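Local coordinates for Exo-beta-1,3-glucanase (Streptomyces sp. SirexAA-E, PDB 4PEY), which hydrolyses laminarin and laminarioligosaccharides as a secreted exo-beta-1,3-glucanase of glycoside hydrolase family 55, yielding glucose and laminaribiose, at residues A[24-29]-A[58-63]; A[32-37]-A[62-67]; A[80-85]-A[224-229]. The protein carries 1 engineered substitution. All coordinates share one frame; numbering follows the deposited sequence.

Contact 1: A[24-29]-A[58-63]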
loop_
_atom_site.group_PDB
_atom_site.type_symbol
_atom_site.label_atom_id
_atom_site.label_comp_id
_atom_site.label_asym_id
_atom_site.label_seq_id
_atom_site.Cartn_x
_atom_site.Cartn_y
_atom_site.Cartn_z
ATOM N N VAL A 24 -10.100 15.199 12.559
ATOM C CA VAL A 24 -9.755 15.831 11.298
ATOM C C VAL A 24 -9.462 17.295 11.592
ATOM O O VAL A 24 -10.360 18.064 11.941
ATOM C CB VAL A 24 -10.877 15.721 10.240
ATOM C CG1 VAL A 24 -10.439 16.384 8.944
ATOM C CG2 VAL A 24 -11.241 14.268 9.973
ATOM N N LEU A 25 -8.192 17.663 11.491
ATOM C CA LEU A 25 -7.762 19.023 11.763
ATOM C C LEU A 25 -7.708 19.766 10.441
ATOM O O LEU A 25 -6.919 19.419 9.563
ATOM C CB LEU A 25 -6.395 19.044 12.460
ATOM C CG LEU A 25 -6.275 18.519 13.898
ATOM C CD1 LEU A 25 -6.563 17.032 14.007
ATOM C CD2 LEU A 25 -4.894 18.818 14.447
ATOM N N VAL A 26 -8.572 20.765 10.291
ATOM C CA VAL A 26 -8.655 21.519 9.053
ATOM C C VAL A 26 -8.030 22.898 9.235
ATOM O O VAL A 26 -8.397 23.646 10.143
ATOM C CB VAL A 26 -10.116 21.658 8.568
ATOM C CG1 VAL A 26 -10.164 22.400 7.248
ATOM C CG2 VAL A 26 -10.758 20.281 8.414
ATOM N N PHE A 27 -7.082 23.215 8.361
ATOM C CA PHE A 27 -6.336 24.470 8.417
ATOM C C PHE A 27 -6.665 25.333 7.213
ATOM O O PHE A 27 -6.960 24.818 6.138
ATOM C CB PHE A 27 -4.823 24.210 8.448
ATOM C CG PHE A 27 -4.380 23.312 9.567
ATOM C CD1 PHE A 27 -4.171 23.821 10.840
ATOM C CD2 PHE A 27 -4.171 21.962 9.346
ATOM C CE1 PHE A 27 -3.763 22.997 11.875
ATOM C CE2 PHE A 27 -3.757 21.132 10.375
ATOM C CZ PHE A 27 -3.557 21.650 11.641
ATOM N N ASP A 28 -6.605 26.648 7.388
ATOM C CA ASP A 28 -6.649 27.550 6.244
ATOM C C ASP A 28 -5.455 28.495 6.367
ATOM O O ASP A 28 -4.813 28.529 7.416
ATOM C CB ASP A 28 -7.986 28.296 6.176
ATOM C CG ASP A 28 -8.110 29.368 7.225
ATOM O OD1 ASP A 28 -7.647 30.502 6.975
ATOM O OD2 ASP A 28 -8.684 29.077 8.295
ATOM N N PRO A 29 -5.127 29.242 5.296
ATOM C CA PRO A 29 -3.918 30.072 5.372
ATOM C C PRO A 29 -3.915 31.104 6.505
ATOM O O PRO A 29 -2.842 31.600 6.848
ATOM C CB PRO A 29 -3.897 30.767 4.006
ATOM C CG PRO A 29 -4.556 29.790 3.101
ATOM C CD PRO A 29 -5.664 29.188 3.922
ATOM N N MET A 58 -5.748 18.399 7.174
ATOM C CA MET A 58 -6.312 18.827 5.897
ATOM C C MET A 58 -6.109 20.317 5.700
ATOM O O MET A 58 -6.427 21.104 6.585
ATOM C CB MET A 58 -7.803 18.488 5.834
ATOM C CG MET A 58 -8.093 17.003 5.700
ATOM S SD MET A 58 -7.701 16.442 4.038
ATOM C CE MET A 58 -8.373 14.786 4.053
ATOM N N PHE A 59 -5.597 20.700 4.540
ATOM C CA PHE A 59 -5.281 22.097 4.279
ATOM C C PHE A 59 -6.121 22.675 3.147
ATOM O O PHE A 59 -6.088 22.173 2.018
ATOM C CB PHE A 59 -3.786 22.233 3.959
ATOM C CG PHE A 59 -2.892 22.003 5.149
ATOM C CD1 PHE A 59 -2.675 20.722 5.647
ATOM C CD2 PHE A 59 -2.271 23.073 5.774
ATOM C CE1 PHE A 59 -1.860 20.521 6.754
ATOM C CE2 PHE A 59 -1.456 22.879 6.867
ATOM C CZ PHE A 59 -1.251 21.602 7.364
ATOM N N LYS A 60 -6.878 23.727 3.457
ATOM C CA LYS A 60 -7.691 24.411 2.450
ATOM C C LYS A 60 -6.797 25.057 1.395
ATOM O O LYS A 60 -5.638 25.399 1.672
ATOM C CB LYS A 60 -8.591 25.469 3.096
ATOM C CG LYS A 60 -9.573 24.919 4.112
ATOM C CD LYS A 60 -10.590 25.975 4.528
ATOM C CE LYS A 60 -11.661 25.368 5.413
ATOM N NZ LYS A 60 -12.757 26.336 5.711
ATOM N N PRO A 61 -7.325 25.226 0.173
ATOM C CA PRO A 61 -6.506 25.835 -0.882
ATOM C C PRO A 61 -5.922 27.189 -0.493
ATOM O O PRO A 61 -6.577 27.992 0.186
ATOM C CB PRO A 61 -7.489 25.990 -2.042
ATOM C CG PRO A 61 -8.477 24.911 -1.833
ATOM C CD PRO A 61 -8.623 24.752 -0.343
ATOM N N GLY A 62 -4.684 27.421 -0.921
ATOM C CA GLY A 62 -3.980 28.649 -0.617
ATOM C C GLY A 62 -2.492 28.396 -0.505
ATOM O O GLY A 62 -1.994 27.362 -0.959
ATOM N N THR A 63 -1.789 29.339 0.114
ATOM C CA THR A 63 -0.343 29.257 0.270
ATOM C C THR A 63 0.028 29.321 1.745
ATOM O O THR A 63 -0.438 30.199 2.478
ATOM C CB THR A 63 0.370 30.387 -0.510
ATOM O OG1 THR A 63 0.073 30.260 -1.904
ATOM C CG2 THR A 63 1.879 30.321 -0.313
HETATM O O HOH W 1 -0.515 31.312 4.992
#

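Contact 2: A[32-37]-A[62-67]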
loop_
_atom_site.group_PDB
_atom_site.type_symbol
_atom_site.label_atom_id
_atom_site.label_comp_id
_atom_site.label_asym_id
_atom_site.label_seq_id
_atom_site.Cartn_x
_atom_site.Cartn_y
_atom_site.Cartn_z
ATOM N N PRO A 32 -4.232 30.505 12.984
ATOM C CA PRO A 32 -3.082 30.838 13.822
ATOM C C PRO A 32 -2.328 29.589 14.276
ATOM O O PRO A 32 -2.944 28.570 14.607
ATOM C CB PRO A 32 -3.715 31.572 15.010
ATOM C CG PRO A 32 -5.092 31.016 15.097
ATOM C CD PRO A 32 -5.513 30.717 13.681
ATOM N N ASP A 33 -1.003 29.678 14.246
ATOM C CA ASP A 33 -0.118 28.665 14.810
ATOM C C ASP A 33 -0.318 27.274 14.217
ATOM O O ASP A 33 -0.465 26.293 14.943
ATOM C CB ASP A 33 -0.287 28.603 16.329
ATOM C CG ASP A 33 0.863 27.893 17.008
ATOM O OD1 ASP A 33 1.938 27.778 16.380
ATOM O OD2 ASP A 33 0.695 27.449 18.164
ATOM N N ILE A 34 -0.312 27.194 12.893
ATOM C CA ILE A 34 -0.371 25.908 12.214
ATOM C C ILE A 34 0.820 25.043 12.609
ATOM O O ILE A 34 0.668 23.853 12.895
ATOM C CB ILE A 34 -0.402 26.081 10.682
ATOM C CG1 ILE A 34 -1.679 26.813 10.271
ATOM C CG2 ILE A 34 -0.302 24.729 9.982
ATOM C CD1 ILE A 34 -1.788 27.052 8.785
ATOM N N GLN A 35 2.007 25.640 12.631
ATOM C CA GLN A 35 3.214 24.882 12.942
ATOM C C GLN A 35 3.131 24.264 14.336
ATOM O O GLN A 35 3.470 23.094 14.526
ATOM C CB GLN A 35 4.460 25.765 12.830
ATOM C CG GLN A 35 5.752 25.000 13.102
ATOM C CD GLN A 35 6.057 23.970 12.026
ATOM O OE1 GLN A 35 6.356 24.324 10.889
ATOM N NE2 GLN A 35 5.984 22.694 12.380
ATOM N N GLY A 36 2.657 25.045 15.301
ATOM C CA GLY A 36 2.496 24.552 16.659
ATOM C C GLY A 36 1.524 23.388 16.734
ATOM O O GLY A 36 1.764 22.404 17.435
ATOM N N LYS A 37 0.420 23.497 16.001
ATOM C CA LYS A 37 -0.604 22.461 16.010
ATOM C C LYS A 37 -0.116 21.164 15.377
ATOM O O LYS A 37 -0.362 20.076 15.904
ATOM C CB LYS A 37 -1.864 22.967 15.303
ATOM C CG LYS A 37 -2.588 24.015 16.124
ATOM C CD LYS A 37 -3.553 24.859 15.309
ATOM C CE LYS A 37 -4.169 25.945 16.189
ATOM N NZ LYS A 37 -4.974 26.921 15.410
ATOM N N GLY A 62 -4.684 27.421 -0.921
ATOM C CA GLY A 62 -3.980 28.649 -0.617
ATOM C C GLY A 62 -2.492 28.396 -0.505
ATOM O O GLY A 62 -1.994 27.362 -0.959
ATOM N N THR A 63 -1.789 29.339 0.114
ATOM C CA THR A 63 -0.343 29.257 0.270
ATOM C C THR A 63 0.028 29.321 1.745
ATOM O O THR A 63 -0.438 30.199 2.478
ATOM C CB THR A 63 0.370 30.387 -0.510
ATOM O OG1 THR A 63 0.073 30.260 -1.904
ATOM C CG2 THR A 63 1.879 30.321 -0.313
ATOM N N TYR A 64 0.861 28.376 2.170
ATOM C CA TYR A 64 1.268 28.246 3.558
ATOM C C TYR A 64 2.758 28.464 3.664
ATOM O O TYR A 64 3.519 27.904 2.879
ATOM C CB TYR A 64 0.891 26.866 4.104
ATOM C CG TYR A 64 -0.600 26.634 4.090
ATOM C CD1 TYR A 64 -1.244 26.179 2.939
ATOM C CD2 TYR A 64 -1.369 26.886 5.219
ATOM C CE1 TYR A 64 -2.611 25.984 2.913
ATOM C CE2 TYR A 64 -2.744 26.682 5.206
ATOM C CZ TYR A 64 -3.356 26.233 4.052
ATOM O OH TYR A 64 -4.717 26.039 4.028
ATOM N N ASN A 65 3.169 29.284 4.627
ATOM C CA ASN A 65 4.574 29.609 4.803
ATOM C C ASN A 65 5.120 29.086 6.117
ATOM O O ASN A 65 4.358 28.808 7.051
ATOM C CB ASN A 65 4.773 31.118 4.726
ATOM C CG ASN A 65 4.298 31.686 3.417
ATOM O OD1 ASN A 65 4.849 31.370 2.371
ATOM N ND2 ASN A 65 3.264 32.524 3.463
ATOM N N ASP A 66 6.444 28.959 6.177
ATOM C CA ASP A 66 7.141 28.629 7.419
ATOM C C ASP A 66 6.608 27.350 8.027
ATOM O O ASP A 66 6.374 27.271 9.232
ATOM C CB ASP A 66 7.012 29.779 8.419
ATOM C CG ASP A 66 7.338 31.122 7.796
ATOM O OD1 ASP A 66 8.492 31.305 7.361
ATOM O OD2 ASP A 66 6.442 31.992 7.732
ATOM N N ILE A 67 6.411 26.341 7.192
ATOM C CA ILE A 67 5.852 25.095 7.688
ATOM C C ILE A 67 6.790 23.917 7.441
ATOM O O ILE A 67 7.279 23.720 6.337
ATOM C CB ILE A 67 4.467 24.822 7.051
ATOM C CG1 ILE A 67 3.863 23.528 7.604
ATOM C CG2 ILE A 67 4.539 24.813 5.520
ATOM C CD1 ILE A 67 2.462 23.292 7.130
#

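Contact 3: A[80-85]-A[224-229]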
loop_
_atom_site.group_PDB
_atom_site.type_symbol
_atom_site.label_atom_id
_atom_site.label_comp_id
_atom_site.label_asym_id
_atom_site.label_seq_id
_atom_site.Cartn_x
_atom_site.Cartn_y
_atom_site.Cartn_z
ATOM N N LEU A 80 -6.786 20.351 -0.085
ATOM C CA LEU A 80 -8.208 20.271 -0.392
ATOM C C LEU A 80 -8.566 21.005 -1.686
ATOM O O LEU A 80 -9.720 21.358 -1.907
ATOM C CB LEU A 80 -9.028 20.829 0.777
ATOM C CG LEU A 80 -9.030 20.011 2.072
ATOM C CD1 LEU A 80 -9.586 20.838 3.243
ATOM C CD2 LEU A 80 -9.826 18.712 1.895
ATOM N N GLY A 81 -7.577 21.225 -2.545
ATOM C CA GLY A 81 -7.847 21.775 -3.860
ATOM C C GLY A 81 -8.219 20.685 -4.845
ATOM O O GLY A 81 -8.036 19.497 -4.579
ATOM N N LEU A 82 -8.745 21.085 -5.994
ATOM C CA LEU A 82 -9.014 20.137 -7.058
ATOM C C LEU A 82 -7.691 19.661 -7.649
ATOM O O LEU A 82 -7.568 18.519 -8.095
ATOM C CB LEU A 82 -9.899 20.768 -8.134
ATOM C CG LEU A 82 -10.350 19.846 -9.262
ATOM C CD1 LEU A 82 -11.147 18.660 -8.725
ATOM C CD2 LEU A 82 -11.163 20.638 -10.263
ATOM N N ASN A 83 -6.699 20.548 -7.628
ATOM C CA ASN A 83 -5.376 20.259 -8.163
ATOM C C ASN A 83 -4.291 20.470 -7.099
ATOM O O ASN A 83 -4.465 21.275 -6.180
ATOM C CB ASN A 83 -5.116 21.137 -9.393
ATOM C CG ASN A 83 -5.991 20.754 -10.576
ATOM O OD1 ASN A 83 -6.853 21.527 -11.012
ATOM N ND2 ASN A 83 -5.778 19.554 -11.100
ATOM N N PRO A 84 -3.169 19.739 -7.208
ATOM C CA PRO A 84 -2.140 19.830 -6.159
ATOM C C PRO A 84 -1.594 21.252 -5.951
ATOM O O PRO A 84 -1.371 21.661 -4.812
ATOM C CB PRO A 84 -1.035 18.891 -6.667
ATOM C CG PRO A 84 -1.717 17.967 -7.616
ATOM C CD PRO A 84 -2.831 18.742 -8.241
ATOM N N ASP A 85 -1.391 22.003 -7.028
ATOM C CA ASP A 85 -0.810 23.338 -6.891
ATOM C C ASP A 85 -1.796 24.343 -6.284
ATOM O O ASP A 85 -1.422 25.475 -6.002
ATOM C CB ASP A 85 -0.295 23.841 -8.244
ATOM C CG ASP A 85 0.939 23.082 -8.709
ATOM O OD1 ASP A 85 1.991 23.184 -8.037
ATOM O OD2 ASP A 85 0.858 22.372 -9.732
ATOM N N PHE A 224 -10.328 11.381 -3.507
ATOM C CA PHE A 224 -9.850 12.214 -2.406
ATOM C C PHE A 224 -10.847 13.319 -2.073
ATOM O O PHE A 224 -11.603 13.799 -2.936
ATOM C CB PHE A 224 -8.472 12.818 -2.730
ATOM C CG PHE A 224 -8.460 13.656 -3.981
ATOM C CD1 PHE A 224 -8.658 15.031 -3.914
ATOM C CD2 PHE A 224 -8.266 13.070 -5.225
ATOM C CE1 PHE A 224 -8.656 15.811 -5.067
ATOM C CE2 PHE A 224 -8.273 13.843 -6.387
ATOM C CZ PHE A 224 -8.468 15.215 -6.305
ATOM N N LEU A 225 -10.850 13.698 -0.800
ATOM C CA LEU A 225 -11.659 14.794 -0.300
ATOM C C LEU A 225 -11.111 16.135 -0.780
ATOM O O LEU A 225 -9.899 16.356 -0.766
ATOM C CB LEU A 225 -11.687 14.761 1.231
ATOM C CG LEU A 225 -12.621 15.739 1.944
ATOM C CD1 LEU A 225 -14.088 15.340 1.711
ATOM C CD2 LEU A 225 -12.295 15.796 3.444
ATOM N N TYR A 226 -11.990 17.037 -1.203
ATOM C CA TYR A 226 -11.535 18.384 -1.525
ATOM C C TYR A 226 -12.650 19.386 -1.305
ATOM O O TYR A 226 -13.786 19.013 -0.992
ATOM C CB TYR A 226 -11.006 18.461 -2.968
ATOM C CG TYR A 226 -12.069 18.572 -4.047
ATOM C CD1 TYR A 226 -12.849 17.474 -4.410
ATOM C CD2 TYR A 226 -12.268 19.767 -4.728
ATOM C CE1 TYR A 226 -13.806 17.577 -5.407
ATOM C CE2 TYR A 226 -13.219 19.878 -5.724
ATOM C CZ TYR A 226 -13.989 18.780 -6.060
ATOM O OH TYR A 226 -14.941 18.885 -7.052
ATOM N N LEU A 227 -12.305 20.660 -1.436
ATOM C CA LEU A 227 -13.266 21.749 -1.326
ATOM C C LEU A 227 -13.577 22.349 -2.683
ATOM O O LEU A 227 -12.681 22.810 -3.382
ATOM C CB LEU A 227 -12.731 22.836 -0.397
ATOM C CG LEU A 227 -12.927 22.592 1.094
ATOM C CD1 LEU A 227 -12.097 23.582 1.899
ATOM C CD2 LEU A 227 -14.408 22.705 1.444
ATOM N N ASP A 228 -14.853 22.325 -3.049
ATOM C CA ASP A 228 -15.340 23.035 -4.223
ATOM C C ASP A 228 -16.000 24.308 -3.714
ATOM O O ASP A 228 -17.146 24.288 -3.271
ATOM C CB ASP A 228 -16.315 22.162 -5.016
ATOM C CG ASP A 228 -16.705 22.768 -6.348
ATOM O OD1 ASP A 228 -16.027 23.711 -6.809
ATOM O OD2 ASP A 228 -17.693 22.286 -6.940
ATOM N N GLY A 229 -15.254 25.409 -3.743
ATOM C CA GLY A 229 -15.665 26.612 -3.046
ATOM C C GLY A 229 -15.662 26.339 -1.552
ATOM O O GLY A 229 -14.617 26.042 -0.967
HETATM O O HOH W 2 -10.855 23.489 -5.185
#

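Contact 1: A[24-29]-A[58-63]
Three backbone hydrogen bonds zip the parallel strands 24-27 and 55-59 together. Met58 N gives to Leu25 O at 2.8 Å, and Met58 O takes the N-H of Phe27 at 2.8 Å. Lys60 N closes the ladder on Phe27 O at 2.9 Å, with an almost straight N-H...O angle of 175°. Met58 is thus gripped through both its N and its O, as parallel pairing requires, and its O also lies 3.4 Å from Val26 CA in a CA-H...O contact. Phe27 and Phe59, bridged in register, send their rings to the same face of the sheet, pointing the same way. They form an offset stack with centroids 4.8 Å apart and planes inclined at 29°. Phe27 CD2 sits over one face of the Phe59 ring, toward its rim, 3.5 Å from Phe59 CZ. Flat apolar rings suit this buried place, where they can lie against each other and against Ile34 of helix 34-45. On the face carrying Val26 and Met58, in the conformer given, Val24 CG1 touches Met58 CG, the chain bending at chi2 (-73°). Just past the strand end, Lys60, in the conformer given, crosses Val26 at about a right angle, CE 3.8 Å from Val26 CG1. Nearby, the carboxylate of Asp28 is held by Ser30. Pro29 then rests its ring on Gly62, CG 3.9 Å from Gly62 CA, where any side chain would collide with it, and a water links Pro29 O to Thr63 O. The direct hydrogen bonding across the contact is all backbone, while aromatic and aliphatic carbon settles how each face is packed.

Contact 2: A[32-37]-A[62-67]
Gln35, in the first turn of helix 34-45, reaches over to Asp66 and Ile67. Its CB heads neither toward nor away from the strand, and CG lies anti to the backbone N (chi1 -178°). A bend at the next bond (chi2 68°) then brings the amide to the backbone of Asp66 and Ile67. OE1 arrives 3.3 Å from Ile67 CA and 3.4 Å from Asp66 O. The latter is another acceptor, so no bond joins them; OE1 instead takes the N-H of Asn68, while NE2 bonds weakly to Asp39 of the same helix. A glutamine fits because it is long enough to present an acceptor there. Beside it, Ile34 supplies the apolar part. Its CD1 butts against the edge of the Tyr64 ring, 3.6 Å from CD2, and CG2 lies 4.2 Å from Ile67 CD1. The tyrosine hydroxyl is engaged by Lys60 O, so the ring is packed at its edge and hydrogen-bonded at its hydroxyl. Asp33 caps the helix weakly through Gly36 N. The strand turns its corner at Asp66, leading toward Asn68 of a glucan-binding pocket. Such a corner is characteristic of a right-handed parallel beta-helix, with helix 34-45 lying across the N-terminal end of the stack, consistent with a cap on its apolar interior.

Contact 3: A[80-85]-A[224-229]
Leu80 and Leu82 press the loop that follows strand 75-79 onto strand 224-228, each leucine filling a different hollow. The forked end of Leu80 spans the space between Leu225 and Leu227 on one side of the strand: CD2 settles against Leu225, 3.6 Å from Leu225 O and 4.1 Å from Leu225 CG, while CD1 reaches along to Leu227 CD1 at 4.0 Å. A branched leucine suits this seat because one methyl serves each neighbour. Its backbone adds a single hydrogen bond, Leu227 N to Leu80 O at 2.7 Å, nearly straight at the hydrogen (177°), although the donor stands tilted from the carbonyl plane. Met58 packs on both Leu80 and Leu225 and joins this seam to the preceding coil. Strand 224-228 forms a hairpin with strand 231-243, running antiparallel to it, and so lays antiparallel structure against a turn of the parallel beta-helix that begins the chain. Farther along, Leu82 is the second bump. With CG anti to the backbone N (chi1 -175°), its chain runs alongside Tyr226 and places CD1 over one ring face, 4.1 Å from the ring centroid in a CH-pi contact. Tyr226 CB slips in beside the carbonyls of Leu80 and Gly81, 3.3 Å from Leu80 O, and its hydroxyl ties to Ser257. With the ring cut back to an alanine, Leu82 CD1 is likely to lose the face it rests on and Ser257 its hydroxyl partner. The Phe224 ring turns its edge to the carbonyls of Gly81 and Leu82, with CE1 3.8 Å from Gly81 O and CZ near Leu82 O; these oxygens take their hydrogen bonds from Asn114 and Arg136 respectively. At the other end of the strand a water gives a bond to Leu227 O and accepts a weak one from Leu82 N.

Overall arrangement
Contacts 1 and 2 share Gly62 and Thr63 and touch directly, with the Tyr64 hydroxyl packing on Asp28 and Pro29, so strand 24-27, helix 34-45 and strands 55-59 and 62-65 form one continuous block. Contact 3 meets that block at contact 1, Leu80 packing on Phe59 and Leu227 on Lys60, but does not touch contact 2. It is buried, whereas the other two are partly open. Their chemistry follows: contact 1 is a strand ladder of backbone bonds, contact 2 has no hydrogen bond between its segments and relies on side-chain packing, and contact 3 combines one backbone bond with interlocking leucines and aromatics.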